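Local coordinates for polycomb protein Sfmbt (Drosophila melanogaster, PDB 5J8Y) that joins, through its SAM domain, the SAM domain of Scm, a link that probably helps PhoRC bring PRC1 to Polycomb response elements, at residues 43-48 with 58-63; 7-12 with 38-43. All coordinates share one frame; numbering follows the deposited sequence.

Interaction 1. Residues 43-48 with 58-63; sequences LTKDDI and PALKIS
Lys45 reaches across to helix 56-71 and gives a hydrogen bond from NZ to Ser63 OG, at 2.9 Å. The chain runs extended until chi4, where it bends (-76°) and carries the ammonium over to the serine; there NZ also lies 3.9 Å from Leu60 CD2. Deeper in, Ile48 works with two separate branches. Its CG2 lies against the helix backbone at Ala59, 3.6 Å from Ala59 CA, and beside the methyl of that alanine. The other branch ends in CD1, which settles 4.0 Å from Ser63 CA and next to Ile62 CG2. This is the junction between the short helix 45-51 and the long C-terminal helix of a SAM domain, the all-helical bundle used for pairing with other SAM domains, and the Scm chain lies alongside: Asp46 forms a salt bridge to Lys52 of Scm, and Lys61 one to Asp38 of Scm. Ser63 OG, turned anti to its own backbone N (chi1 180°), also bonds a water, which donates to Leu43 O at 3.1 Å and so ties the loop ahead of helix 45-51 to the long helix. With an alanine here instead of Lys45, Ser63 OG would probably lose its charged donor and Leu60 CD2 a neighbour. Behind these contacts, a capping box fixes the start of helix 45-51: Thr44 N donates to Asp47 OD2 over 2.9 Å at a nearly straight 168°, and Asp47 N returns a bond to Thr44 OG1.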
ATOM      1  N   LEU C  43      -5.450 -12.018  -8.227  1.00 33.32           N
ATOM      2  CA  LEU C  43      -5.014 -11.643  -6.911  1.00 31.66           C
ATOM      3  C   LEU C  43      -5.899 -10.668  -6.114  1.00 30.44           C
ATOM      4  O   LEU C  43      -6.263  -9.675  -6.622  1.00 28.98           O
ATOM      5  CB  LEU C  43      -3.589 -11.057  -6.987  1.00 31.81           C
ATOM      6  CG  LEU C  43      -2.439 -12.016  -7.228  1.00 33.68           C
ATOM      7  CD1 LEU C  43      -1.075 -11.419  -7.270  1.00 32.62           C
ATOM      8  CD2 LEU C  43      -2.494 -13.110  -6.199  1.00 35.69           C
ATOM      9  N   THR C  44      -6.220 -11.002  -4.872  1.00 30.46           N
ATOM     10  CA  THR C  44      -6.838 -10.070  -3.937  1.00 31.29           C
ATOM     11  C   THR C  44      -5.740  -9.490  -3.056  1.00 32.44           C
ATOM     12  O   THR C  44      -4.583  -9.906  -3.147  1.00 32.25           O
ATOM     13  CB  THR C  44      -7.899 -10.748  -3.048  1.00 31.57           C
ATOM     14  OG1 THR C  44      -7.260 -11.657  -2.144  1.00 31.14           O
ATOM     15  CG2 THR C  44      -8.916 -11.502  -3.891  1.00 33.20           C
ATOM     16  N   LYS C  45      -6.095  -8.539  -2.201  1.00 31.02           N
ATOM     17  CA  LYS C  45      -5.134  -7.995  -1.252  1.00 32.77           C
ATOM     18  C   LYS C  45      -4.732  -9.070  -0.248  1.00 32.62           C
ATOM     19  O   LYS C  45      -3.560  -9.186   0.107  1.00 32.16           O
ATOM     20  CB  LYS C  45      -5.710  -6.780  -0.530  1.00 32.96           C
ATOM     21  CG  LYS C  45      -5.948  -5.582  -1.432  1.00 31.53           C
ATOM     22  CD  LYS C  45      -6.659  -4.471  -0.675  1.00 35.52           C
ATOM     23  CE  LYS C  45      -7.521  -3.621  -1.594  1.00 35.95           C
ATOM     24  NZ  LYS C  45      -6.718  -2.673  -2.415  1.00 36.52           N
ATOM     25  N   ASP C  46      -5.708  -9.859   0.198  1.00 31.50           N
ATOM     26  CA  ASP C  46      -5.452 -10.958   1.126  1.00 33.12           C
ATOM     27  C   ASP C  46      -4.368 -11.889   0.582  1.00 33.78           C
ATOM     28  O   ASP C  46      -3.580 -12.451   1.345  1.00 32.58           O
ATOM     29  CB  ASP C  46      -6.737 -11.750   1.393  1.00 33.35           C
ATOM     30  CG  ASP C  46      -7.714 -11.008   2.294  1.00 38.10           C
ATOM     31  OD1 ASP C  46      -7.269 -10.275   3.201  1.00 35.45           O
ATOM     32  OD2 ASP C  46      -8.938 -11.165   2.098  1.00 41.47           O
ATOM     33  N   ASP C  47      -4.337 -12.041  -0.739  1.00 31.96           N
ATOM     34  CA  ASP C  47      -3.331 -12.862  -1.409  1.00 32.32           C
ATOM     35  C   ASP C  47      -2.002 -12.121  -1.515  1.00 31.91           C
ATOM     36  O   ASP C  47      -0.932 -12.706  -1.354  1.00 33.60           O
ATOM     37  CB  ASP C  47      -3.806 -13.258  -2.810  1.00 33.44           C
ATOM     38  CG  ASP C  47      -5.156 -13.945  -2.800  1.00 33.21           C
ATOM     39  OD1 ASP C  47      -5.412 -14.753  -1.882  1.00 34.28           O
ATOM     40  OD2 ASP C  47      -5.964 -13.680  -3.716  1.00 34.41           O
ATOM     41  N   ILE C  48      -2.090 -10.827  -1.797  1.00 32.22           N
ATOM     42  CA  ILE C  48      -0.915  -9.996  -2.024  1.00 31.35           C
ATOM     43  C   ILE C  48      -0.117  -9.769  -0.738  1.00 30.91           C
ATOM     44  O   ILE C  48       1.094  -9.559  -0.789  1.00 31.56           O
ATOM     45  CB  ILE C  48      -1.334  -8.637  -2.645  1.00 29.97           C
ATOM     46  CG1 ILE C  48      -1.729  -8.847  -4.109  1.00 29.53           C
ATOM     47  CG2 ILE C  48      -0.216  -7.600  -2.559  1.00 29.21           C
ATOM     48  CD1 ILE C  48      -2.489  -7.692  -4.724  1.00 28.76           C
ATOM     49  N   PRO C  58       3.618  -1.773   0.537  1.00 25.42           N
ATOM     50  CA  PRO C  58       3.875  -2.460  -0.736  1.00 24.70           C
ATOM     51  C   PRO C  58       2.639  -3.182  -1.274  1.00 23.45           C
ATOM     52  O   PRO C  58       2.373  -3.135  -2.474  1.00 23.10           O
ATOM     53  CB  PRO C  58       4.978  -3.461  -0.379  1.00 27.90           C
ATOM     54  CG  PRO C  58       5.659  -2.875   0.802  1.00 27.77           C
ATOM     55  CD  PRO C  58       4.606  -2.134   1.569  1.00 24.76           C
ATOM     56  N   ALA C  59       1.906  -3.843  -0.384  1.00 25.63           N
ATOM     57  CA  ALA C  59       0.690  -4.562  -0.756  1.00 26.57           C
ATOM     58  C   ALA C  59      -0.327  -3.650  -1.432  1.00 24.12           C
ATOM     59  O   ALA C  59      -0.914  -4.014  -2.450  1.00 24.14           O
ATOM     60  CB  ALA C  59       0.075  -5.215   0.469  1.00 26.33           C
ATOM     61  N   LEU C  60      -0.525  -2.486  -0.865  1.00 24.27           N
ATOM     62  CA  LEU C  60      -1.450  -1.537  -1.403  1.00 24.40           C
ATOM     63  C   LEU C  60      -0.976  -0.968  -2.733  1.00 23.22           C
ATOM     64  O   LEU C  60      -1.728  -0.747  -3.616  1.00 21.76           O
ATOM     65  CB  LEU C  60      -1.739  -0.460  -0.424  1.00 21.99           C
ATOM     66  CG  LEU C  60      -2.868  -0.748   0.551  1.00 27.44           C
ATOM     67  CD1 LEU C  60      -2.822   0.233   1.672  1.00 22.47           C
ATOM     68  CD2 LEU C  60      -4.265  -0.848  -0.043  1.00 28.63           C
ATOM     69  N   LYS C  61       0.304  -0.750  -2.828  1.00 22.99           N
ATOM     70  CA  LYS C  61       0.902  -0.216  -4.012  1.00 23.41           C
ATOM     71  C   LYS C  61       0.758  -1.177  -5.177  1.00 22.90           C
ATOM     72  O   LYS C  61       0.435  -0.781  -6.249  1.00 22.64           O
ATOM     73  CB  LYS C  61       2.339   0.157  -3.778  1.00 22.95           C
ATOM     74  CG  LYS C  61       2.570   1.564  -3.255  1.00 22.86           C
ATOM     75  CD  LYS C  61       4.000   1.694  -2.771  1.00 23.83           C
ATOM     76  CE  LYS C  61       4.370   3.023  -2.211  1.00 24.84           C
ATOM     77  NZ  LYS C  61       5.690   2.970  -1.618  1.00 23.92           N
ATOM     78  N   ILE C  62       0.980  -2.451  -4.922  1.00 22.94           N
ATOM     79  CA  ILE C  62       0.834  -3.499  -5.925  1.00 24.06           C
ATOM     80  C   ILE C  62      -0.634  -3.685  -6.301  1.00 21.89           C
ATOM     81  O   ILE C  62      -0.958  -3.844  -7.477  1.00 22.37           O
ATOM     82  CB  ILE C  62       1.422  -4.842  -5.424  1.00 24.91           C
ATOM     83  CG1 ILE C  62       2.953  -4.768  -5.361  1.00 25.49           C
ATOM     84  CG2 ILE C  62       0.997  -6.006  -6.317  1.00 26.11           C
ATOM     85  CD1 ILE C  62       3.639  -4.557  -6.699  1.00 29.08           C
ATOM     86  N   SER C  63      -1.520  -3.671  -5.308  1.00 23.16           N
ATOM     87  CA  SER C  63      -2.952  -3.776  -5.579  1.00 22.56           C
ATOM     88  C   SER C  63      -3.393  -2.643  -6.499  1.00 22.07           C
ATOM     89  O   SER C  63      -4.140  -2.859  -7.453  1.00 22.30           O
ATOM     90  CB  SER C  63      -3.759  -3.746  -4.281  1.00 27.16           C
ATOM     91  OG  SER C  63      -5.149  -3.846  -4.548  1.00 26.04           O
TER
HETATM   92  O   HOH W   1      -5.896  -6.680  -5.735  1.00 25.03           O

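Interaction 2. Residues 7-12 with 38-43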
ATOM      1  N   ASP C   7      -3.877 -11.266 -19.673  1.00 30.04           N
ATOM      2  CA  ASP C   7      -4.265 -12.651 -19.545  1.00 31.05           C
ATOM      3  C   ASP C   7      -3.332 -13.554 -20.347  1.00 28.79           C
ATOM      4  O   ASP C   7      -3.254 -14.657 -20.075  1.00 30.22           O
ATOM      5  CB  ASP C   7      -5.725 -12.916 -19.899  1.00 33.75           C
ATOM      6  CG  ASP C   7      -6.154 -12.288 -21.170  1.00 35.55           C
ATOM      7  OD1 ASP C   7      -5.330 -12.040 -22.034  1.00 36.16           O
ATOM      8  OD2 ASP C   7      -7.362 -12.096 -21.326  1.00 42.54           O
ATOM      9  N   THR C   8      -2.614 -13.024 -21.311  1.00 29.39           N
ATOM     10  CA  THR C   8      -1.625 -13.827 -22.044  1.00 29.23           C
ATOM     11  C   THR C   8      -0.266 -13.911 -21.320  1.00 28.96           C
ATOM     12  O   THR C   8       0.509 -14.802 -21.547  1.00 27.58           O
ATOM     13  CB  THR C   8      -1.404 -13.271 -23.452  1.00 28.24           C
ATOM     14  OG1 THR C   8      -0.726 -12.028 -23.367  1.00 29.60           O
ATOM     15  CG2 THR C   8      -2.716 -13.128 -24.187  1.00 29.94           C
ATOM     16  N   TRP C   9       0.004 -12.964 -20.438  1.00 30.58           N
ATOM     17  CA  TRP C   9       1.314 -12.871 -19.802  1.00 28.37           C
ATOM     18  C   TRP C   9       1.766 -14.135 -19.032  1.00 29.82           C
ATOM     19  O   TRP C   9       1.012 -14.729 -18.305  1.00 30.49           O
ATOM     20  CB  TRP C   9       1.309 -11.740 -18.783  1.00 30.10           C
ATOM     21  CG  TRP C   9       1.217 -10.301 -19.292  1.00 31.76           C
ATOM     22  CD1 TRP C   9       1.124  -9.849 -20.578  1.00 32.04           C
ATOM     23  CD2 TRP C   9       1.194  -9.151 -18.469  1.00 29.64           C
ATOM     24  NE1 TRP C   9       1.050  -8.480 -20.594  1.00 32.91           N
ATOM     25  CE2 TRP C   9       1.100  -8.030 -19.305  1.00 31.48           C
ATOM     26  CE3 TRP C   9       1.246  -8.962 -17.097  1.00 29.04           C
ATOM     27  CZ2 TRP C   9       1.042  -6.755 -18.807  1.00 32.16           C
ATOM     28  CZ3 TRP C   9       1.211  -7.722 -16.622  1.00 30.51           C
ATOM     29  CH2 TRP C   9       1.123  -6.618 -17.467  1.00 31.06           C
ATOM     30  N   ASN C  10       3.026 -14.514 -19.186  1.00 29.27           N
ATOM     31  CA  ASN C  10       3.658 -15.532 -18.340  1.00 30.79           C
ATOM     32  C   ASN C  10       4.371 -14.906 -17.129  1.00 29.54           C
ATOM     33  O   ASN C  10       4.255 -13.735 -16.919  1.00 30.22           O
ATOM     34  CB  ASN C  10       4.632 -16.399 -19.134  1.00 28.65           C
ATOM     35  CG  ASN C  10       5.709 -15.589 -19.797  1.00 29.35           C
ATOM     36  OD1 ASN C  10       6.129 -14.567 -19.291  1.00 26.76           O
ATOM     37  ND2 ASN C  10       6.158 -16.054 -20.949  1.00 30.18           N
ATOM     38  N   VAL C  11       5.125 -15.716 -16.382  1.00 29.70           N
ATOM     39  CA  VAL C  11       5.811 -15.285 -15.185  1.00 31.18           C
ATOM     40  C   VAL C  11       6.809 -14.183 -15.515  1.00 31.67           C
ATOM     41  O   VAL C  11       6.941 -13.219 -14.787  1.00 30.90           O
ATOM     42  CB  VAL C  11       6.625 -16.412 -14.495  1.00 33.02           C
ATOM     43  CG1 VAL C  11       7.234 -15.867 -13.232  1.00 35.00           C
ATOM     44  CG2 VAL C  11       5.788 -17.622 -14.159  1.00 34.25           C
ATOM     45  N   TYR C  12       7.512 -14.346 -16.624  1.00 30.74           N
ATOM     46  CA  TYR C  12       8.442 -13.333 -17.105  1.00 31.23           C
ATOM     47  C   TYR C  12       7.729 -12.055 -17.482  1.00 28.89           C
ATOM     48  O   TYR C  12       8.243 -10.982 -17.288  1.00 30.88           O
ATOM     49  CB  TYR C  12       9.314 -13.855 -18.247  1.00 31.70           C
ATOM     50  CG  TYR C  12      10.316 -12.840 -18.775  1.00 31.41           C
ATOM     51  CD1 TYR C  12      11.565 -12.697 -18.209  1.00 32.27           C
ATOM     52  CD2 TYR C  12      10.009 -12.048 -19.850  1.00 32.57           C
ATOM     53  CE1 TYR C  12      12.459 -11.787 -18.703  1.00 33.03           C
ATOM     54  CE2 TYR C  12      10.883 -11.146 -20.346  1.00 31.73           C
ATOM     55  CZ  TYR C  12      12.103 -11.015 -19.774  1.00 33.46           C
ATOM     56  OH  TYR C  12      12.945 -10.099 -20.281  1.00 37.38           O
ATOM     57  N   LYS C  38      -2.498 -14.499 -15.671  1.00 32.39           N
ATOM     58  CA  LYS C  38      -3.771 -15.010 -15.216  1.00 33.21           C
ATOM     59  C   LYS C  38      -3.916 -14.921 -13.714  1.00 35.07           C
ATOM     60  O   LYS C  38      -4.866 -14.415 -13.193  1.00 34.66           O
ATOM     61  CB  LYS C  38      -3.912 -16.475 -15.643  1.00 38.74           C
ATOM     62  CG  LYS C  38      -5.001 -17.282 -15.014  1.00 42.42           C
ATOM     63  CD  LYS C  38      -5.424 -18.398 -15.954  1.00 46.02           C
ATOM     64  CE  LYS C  38      -6.646 -19.095 -15.416  1.00 53.83           C
ATOM     65  NZ  LYS C  38      -7.937 -18.485 -15.760  1.00 50.97           N
ATOM     66  N   ARG C  39      -2.930 -15.417 -12.993  1.00 35.11           N
ATOM     67  CA  ARG C  39      -2.957 -15.363 -11.562  1.00 35.65           C
ATOM     68  C   ARG C  39      -2.845 -13.931 -11.077  1.00 34.12           C
ATOM     69  O   ARG C  39      -3.435 -13.569 -10.086  1.00 34.60           O
ATOM     70  CB  ARG C  39      -1.905 -16.238 -10.953  1.00 35.86           C
ATOM     71  CG  ARG C  39      -1.861 -16.206  -9.454  1.00 38.65           C
ATOM     72  CD  ARG C  39      -3.085 -16.694  -8.700  1.00 40.75           C
ATOM     73  NE  ARG C  39      -2.758 -16.684  -7.291  1.00 42.99           N
ATOM     74  CZ  ARG C  39      -3.596 -16.703  -6.283  1.00 46.36           C
ATOM     75  NH1 ARG C  39      -4.894 -16.786  -6.447  1.00 49.75           N
ATOM     76  NH2 ARG C  39      -3.102 -16.624  -5.078  1.00 48.41           N
ATOM     77  N   LEU C  40      -2.110 -13.121 -11.778  1.00 30.76           N
ATOM     78  CA  LEU C  40      -1.971 -11.739 -11.420  1.00 31.16           C
ATOM     79  C   LEU C  40      -3.327 -11.074 -11.220  1.00 31.26           C
ATOM     80  O   LEU C  40      -3.659 -10.610 -10.163  1.00 28.78           O
ATOM     81  CB  LEU C  40      -1.258 -10.965 -12.498  1.00 29.78           C
ATOM     82  CG  LEU C  40      -0.859  -9.532 -12.145  1.00 28.44           C
ATOM     83  CD1 LEU C  40       0.104  -9.409 -10.990  1.00 28.02           C
ATOM     84  CD2 LEU C  40      -0.345  -8.776 -13.336  1.00 30.26           C
ATOM     85  N   LEU C  41      -4.083 -11.081 -12.292  1.00 30.95           N
ATOM     86  CA  LEU C  41      -5.396 -10.484 -12.342  1.00 30.39           C
ATOM     87  C   LEU C  41      -6.408 -11.105 -11.415  1.00 30.66           C
ATOM     88  O   LEU C  41      -7.474 -10.606 -11.298  1.00 31.73           O
ATOM     89  CB  LEU C  41      -5.922 -10.489 -13.745  1.00 30.47           C
ATOM     90  CG  LEU C  41      -5.067 -10.027 -14.884  1.00 28.91           C
ATOM     91  CD1 LEU C  41      -5.829 -10.189 -16.135  1.00 29.48           C
ATOM     92  CD2 LEU C  41      -4.628  -8.594 -14.793  1.00 31.28           C
ATOM     93  N   GLN C  42      -6.068 -12.199 -10.773  1.00 31.28           N
ATOM     94  CA  GLN C  42      -6.941 -12.878  -9.858  1.00 32.09           C
ATOM     95  C   GLN C  42      -6.657 -12.467  -8.465  1.00 32.69           C
ATOM     96  O   GLN C  42      -7.478 -12.582  -7.614  1.00 32.48           O
ATOM     97  CB  GLN C  42      -6.764 -14.401  -9.961  1.00 34.93           C
ATOM     98  CG  GLN C  42      -7.490 -15.058 -11.132  1.00 39.85           C
ATOM     99  CD  GLN C  42      -7.221 -16.559 -11.244  1.00 45.01           C
ATOM    100  OE1 GLN C  42      -6.089 -17.006 -11.270  1.00 44.08           O
ATOM    101  NE2 GLN C  42      -8.278 -17.329 -11.330  1.00 50.98           N
ATOM    102  N   LEU C  43      -5.450 -12.018  -8.227  1.00 33.32           N
ATOM    103  CA  LEU C  43      -5.014 -11.643  -6.911  1.00 31.66           C
ATOM    104  C   LEU C  43      -5.899 -10.668  -6.114  1.00 30.44           C
ATOM    105  O   LEU C  43      -6.263  -9.675  -6.622  1.00 28.98           O
ATOM    106  CB  LEU C  43      -3.589 -11.057  -6.987  1.00 31.81           C
ATOM    107  CG  LEU C  43      -2.439 -12.016  -7.228  1.00 33.68           C
ATOM    108  CD1 LEU C  43      -1.075 -11.419  -7.270  1.00 32.62           C
ATOM    109  CD2 LEU C  43      -2.494 -13.110  -6.199  1.00 35.69           C
TER
HETATM  110  O   HOH W   2      -1.498 -15.977 -17.805  1.00 33.62           O
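Leu40 and Trp9 meet through a methyl and the benzene side of the indole. From CB, which heads toward segment 7-12, the Leu40 side chain continues to CG, anti to the backbone N (chi1 -171°), and forks there, the CD2 arm turning to the tryptophan. CD2 comes to 3.8 Å from Trp9 CZ3 and 4.1 Å from Trp9 CE3, approaching the ring obliquely. Phe30 of helix 27-32 and Ile66 and Leu69 of helix 56-71 also touch the leucine. Leu69 touches Trp9 as well, and the Phe17 ring meets the indole with the planes about 45° apart. The N-terminal arm of the SAM domain is thus pinned against helix 37-40 and onto the C-terminal helix of the bundle. Next along, Leu41 CD1 packs at 4.2 Å from Asp7 N. The two backbones do not bond directly here; a water bridges them. It donates to Trp9 O at 2.8 Å and to Asp7 O at 3.2 Å, and accepts from Lys38 N at 2.8 Å, so one water serves three backbone atoms near the start of helix 37-40. A backbone bond between Trp9 and Gly37 fastens the arm just beside it. From Leu40 to Leu43 the chain makes a type I beta turn, closed by Leu43 N to Leu40 O at 3.0 Å, and Lys70 NZ bonds Leu41 O within it. Asn10 stands at the N-cap of helix 11-20, its side chain capping a backbone N there.

Overall arrangement
Interactions 1 and 2 follow one another along the chain and share Leu43, the residue that closes the turn starting at Leu40 and opens the loop into helix 45-51. Their centres lie 14 Å apart, and they touch where Arg39 NH2 packs 4.1 Å from Asp47 CG, the carboxylate carbon of the capping-box aspartate. Helix 56-71 serves both: residues 59-63 receive helix 45-51, while Ile66 and Leu69, farther along, support Leu40 and Trp9. The two differ in their relation to the partner protein. Interaction 1 lies against the Scm chain, whereas no other chain of the assembly touches the segments of interaction 2.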